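Local coordinates for esterase (Alcaligenes sp., PDB 1QLW), which probably hydrolyses carboxylic esters, as a bacterial esterase built on the alpha/beta-hydrolase fold, at residues A[112-115]-A[116-119]; A[179-182]-A[183-187]. All blocks are in the same frame, centred on the assembly; numbering follows the deposited sequence.

Contact 1: A[112-115]-A[116-119]; sequences TDIS and AINA
N118 and A119 bond back to I114 and S115 through the backbone. N118 N donates to I114 O at 3.2 Å with an almost straight N-H...O angle of 169°, and comes in nearly along the C=O axis. One residue on, A119 N reaches S115 O at 2.9 Å, a shorter but more bent bond; S115 O also accepts from the hydroxyl of T32, which ties this first turn to a neighbouring loop. The side-chain bonds sit just ahead. With S115 OG turned beside its own backbone N (chi1 -65°), the hydroxyl and the amide can both reach one carboxylate oxygen: OG donates to D113 OD1 at 2.6 Å and S115 N to D113 OD1 at 3.0 Å. They come from different directions, the hydroxyl close to the carboxylate plane on the syn side, the amide from 59° above it. The S115 N bond makes this an Asx turn, set directly before helix 115-121 with I114 at the N-cap. The isoleucine has no polar side-chain atom; S115 N is instead bonded by D113 OD1, which is held by two donors. Water serves the next amide: water 2 accepts from A116 N at 2.9 Å and donates to D113 O at 3.1 Å, while water 1 donates to D113 O at 2.8 Å and takes a weak bond from A116 N. Apolar contact is slight within the turn, I114 CG2 standing 4.4 Å from I117 CD1. Both isoleucines are buried against the second subunit, I114 on P174 and I117 on L133 of that chain.

Contact 2: A[179-182]-A[183-187]; sequences SMPT and PNPTV
The M180 side chain runs out extended through CG (chi2 168°), carrying SD alongside P185, and the bend at chi3 (-63°) then turns the CE methyl. From CB to SD the chain passes obliquely by P185, mostly against its CD. On the far side of the turn the T182 methyl, CG2, lies 3.4 Å from P183 N. The peptide between T182 and P183 is cis; it folds the chain back sharply, leaving the two CA atoms 2.9 Å apart. The result is a type VIb turn, P181 to N184, with the cis proline third, and it brings P181 and M180 over the residues leading into helix 185-197. M180 CB touches P185 CD at 3.9 Å, and its sulfur, SD, lies 4.0 Å from the same CD. The P181 ring meets that of P185 at about a right angle, CD to CG 4.1 Å. Between the two arms, N184 CA points its hydrogen at P181 O, a CA-H...O contact of 3.3 Å. V187 N donates to N184 O at 2.9 Å as the chain enters the helix. M180 and P185 both touch D48 of strand 43-57, so the turn packs against the sheet there. Cut back to an alanine, M180 would lose CG and the sulfur, which would probably leave P185 CD and CG without their cover and open a gap beside D48. P181, P183 and P185 have no amide hydrogen to give, and the two arms are joined by no conventional hydrogen bond; within the turn they meet through proline and methionine packing and a CA-H...O contact, with the cis peptide setting the reversal.

In the fold
Contact 1 and contact 2 follow one another along the chain, both in the long excursion between strands 99-103 and 200-205, and each leads into a helix: 115-121 and 185-197. Their centres are about 17 Å apart and their nearest atoms about 6 Å, without touching. W176 bridges them, packed by T112 and accepting a hydrogen bond from S179, and P131 is touched by I117 and S179. Contact 1 lies further out, about 25 Å from the chain centre, at the dimer interface. Contact 2, about 14 Å from it, packs on helix 211-218; in this fold the nucleophile elbow probably lies between strand 200-205 and that helix.

Contact 1: A[112-115]-A[116-119]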
loop_
_atom_site.group_PDB
_atom_site.type_symbol
_atom_site.label_atom_id
_atom_site.label_comp_id
_atom_site.label_asym_id
_atom_site.label_seq_id
_atom_site.Cartn_x
_atom_site.Cartn_y
_atom_site.Cartn_z
ATOM N N THR A 112 8.699 3.739 7.022
ATOM C CA THR A 112 9.687 4.757 7.294
ATOM C C THR A 112 9.998 4.785 8.794
ATOM O O THR A 112 9.318 4.141 9.575
ATOM C CB THR A 112 9.189 6.151 6.862
ATOM O OG1 THR A 112 7.952 6.426 7.554
ATOM C CG2 THR A 112 8.983 6.225 5.356
ATOM N N ASP A 113 11.010 5.547 9.185
ATOM C CA ASP A 113 11.332 5.817 10.586
ATOM C C ASP A 113 10.970 7.290 10.835
ATOM O O ASP A 113 11.537 8.166 10.161
ATOM C CB ASP A 113 12.809 5.616 10.895
ATOM C CG ASP A 113 13.211 5.765 12.353
ATOM O OD1 ASP A 113 12.340 5.995 13.213
ATOM O OD2 ASP A 113 14.422 5.633 12.658
ATOM N N ILE A 114 10.069 7.542 11.765
ATOM C CA ILE A 114 9.667 8.903 12.083
ATOM C C ILE A 114 10.410 9.483 13.272
ATOM O O ILE A 114 10.140 10.606 13.711
ATOM C CB ILE A 114 8.141 9.017 12.257
ATOM C CG1 ILE A 114 7.534 8.022 13.238
ATOM C CG2 ILE A 114 7.487 8.888 10.866
ATOM C CD1 ILE A 114 7.994 8.150 14.677
ATOM N N SER A 115 11.427 8.788 13.760
ATOM C CA SER A 115 12.129 9.195 14.976
ATOM C C SER A 115 12.705 10.600 14.869
ATOM O O SER A 115 12.651 11.325 15.872
ATOM C CB SER A 115 13.270 8.236 15.306
ATOM O OG SER A 115 12.777 6.961 15.622
ATOM N N ALA A 116 13.298 10.957 13.727
ATOM C CA ALA A 116 13.925 12.267 13.644
ATOM C C ALA A 116 12.909 13.391 13.683
ATOM O O ALA A 116 13.193 14.479 14.191
ATOM C CB ALA A 116 14.813 12.360 12.410
ATOM N N ILE A 117 11.720 13.159 13.106
ATOM C CA ILE A 117 10.684 14.185 13.156
ATOM C C ILE A 117 10.279 14.418 14.608
ATOM O O ILE A 117 10.243 15.564 15.068
ATOM C CB ILE A 117 9.485 13.792 12.272
ATOM C CG1 ILE A 117 9.922 13.660 10.816
ATOM C CG2 ILE A 117 8.387 14.835 12.412
ATOM C CD1 ILE A 117 8.949 12.891 9.957
ATOM N N ASN A 118 10.029 13.325 15.338
ATOM C CA ASN A 118 9.637 13.490 16.737
ATOM C C ASN A 118 10.761 14.104 17.562
ATOM O O ASN A 118 10.480 14.870 18.486
ATOM C CB ASN A 118 9.214 12.144 17.322
ATOM C CG ASN A 118 7.800 11.727 16.952
ATOM O OD1 ASN A 118 7.383 10.616 17.350
ATOM N ND2 ASN A 118 7.075 12.562 16.265
ATOM N N ALA A 119 12.032 13.785 17.266
ATOM C CA ALA A 119 13.124 14.374 18.030
ATOM C C ALA A 119 13.121 15.875 17.927
ATOM O O ALA A 119 13.407 16.606 18.893
ATOM C CB ALA A 119 14.466 13.816 17.593
HETATM O O HOH W 1 12.362 10.752 10.778
HETATM O O HOH W 2 14.116 9.122 11.659
#

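Contact 2: A[179-182]-A[183-187]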
loop_
_atom_site.group_PDB
_atom_site.type_symbol
_atom_site.label_atom_id
_atom_site.label_comp_id
_atom_site.label_asym_id
_atom_site.label_seq_id
_atom_site.Cartn_x
_atom_site.Cartn_y
_atom_site.Cartn_z
ATOM N N SER A 179 16.116 10.786 2.106
ATOM C CA SER A 179 16.384 10.528 3.497
ATOM C C SER A 179 16.862 9.100 3.750
ATOM O O SER A 179 17.012 8.710 4.900
ATOM C CB SER A 179 15.124 10.857 4.312
ATOM O OG SER A 179 14.263 9.759 4.166
ATOM N N MET A 180 17.142 8.322 2.724
ATOM C CA MET A 180 17.652 6.959 2.822
ATOM C C MET A 180 18.986 6.931 2.108
ATOM O O MET A 180 19.321 7.847 1.322
ATOM C CB MET A 180 16.682 5.924 2.187
ATOM C CG MET A 180 15.675 5.258 3.142
ATOM S SD MET A 180 14.283 4.294 2.373
ATOM C CE MET A 180 13.731 5.660 1.681
ATOM N N PRO A 181 19.784 5.887 2.314
ATOM C CA PRO A 181 21.070 5.752 1.646
ATOM C C PRO A 181 20.899 5.559 0.146
ATOM O O PRO A 181 19.809 5.264 -0.362
ATOM C CB PRO A 181 21.706 4.537 2.309
ATOM C CG PRO A 181 20.996 4.376 3.618
ATOM C CD PRO A 181 19.557 4.780 3.274
ATOM N N THR A 182 22.030 5.644 -0.549
ATOM C CA THR A 182 22.138 5.296 -1.956
ATOM C C THR A 182 23.267 4.286 -2.091
ATOM O O THR A 182 24.367 4.571 -1.594
ATOM C CB THR A 182 22.460 6.513 -2.839
ATOM O OG1 THR A 182 21.420 7.493 -2.696
ATOM C CG2 THR A 182 22.568 6.162 -4.312
ATOM N N PRO A 183 23.051 3.152 -2.729
ATOM C CA PRO A 183 21.803 2.720 -3.331
ATOM C C PRO A 183 20.670 2.600 -2.334
ATOM O O PRO A 183 20.841 2.303 -1.146
ATOM C CB PRO A 183 22.151 1.319 -3.882
ATOM C CG PRO A 183 23.610 1.435 -4.203
ATOM C CD PRO A 183 24.167 2.226 -3.065
ATOM N N ASN A 184 19.470 2.880 -2.821
ATOM C CA ASN A 184 18.291 2.818 -1.954
ATOM C C ASN A 184 18.168 1.413 -1.403
ATOM O O ASN A 184 18.497 0.442 -2.078
ATOM C CB ASN A 184 17.084 3.190 -2.831
ATOM C CG ASN A 184 15.805 3.300 -2.023
ATOM O OD1 ASN A 184 15.495 4.393 -1.493
ATOM N ND2 ASN A 184 15.101 2.224 -1.913
ATOM N N PRO A 185 17.639 1.245 -0.195
ATOM C CA PRO A 185 17.443 -0.078 0.394
ATOM C C PRO A 185 16.622 -1.032 -0.443
ATOM O O PRO A 185 16.757 -2.268 -0.331
ATOM C CB PRO A 185 16.798 0.213 1.753
ATOM C CG PRO A 185 17.351 1.556 2.124
ATOM C CD PRO A 185 17.340 2.297 0.806
ATOM N N THR A 186 15.772 -0.519 -1.345
ATOM C CA THR A 186 15.038 -1.384 -2.259
ATOM C C THR A 186 15.985 -2.271 -3.055
ATOM O O THR A 186 15.638 -3.401 -3.391
ATOM C CB THR A 186 14.173 -0.534 -3.208
ATOM O OG1 THR A 186 13.275 0.295 -2.459
ATOM C CG2 THR A 186 13.361 -1.382 -4.147
ATOM N N VAL A 187 17.146 -1.754 -3.436
ATOM C CA VAL A 187 18.089 -2.509 -4.266
ATOM C C VAL A 187 18.499 -3.817 -3.635
ATOM O O VAL A 187 18.412 -4.878 -4.278
ATOM C CB VAL A 187 19.299 -1.602 -4.570
ATOM C CG1 VAL A 187 20.430 -2.408 -5.207
ATOM C CG2 VAL A 187 18.869 -0.462 -5.496
#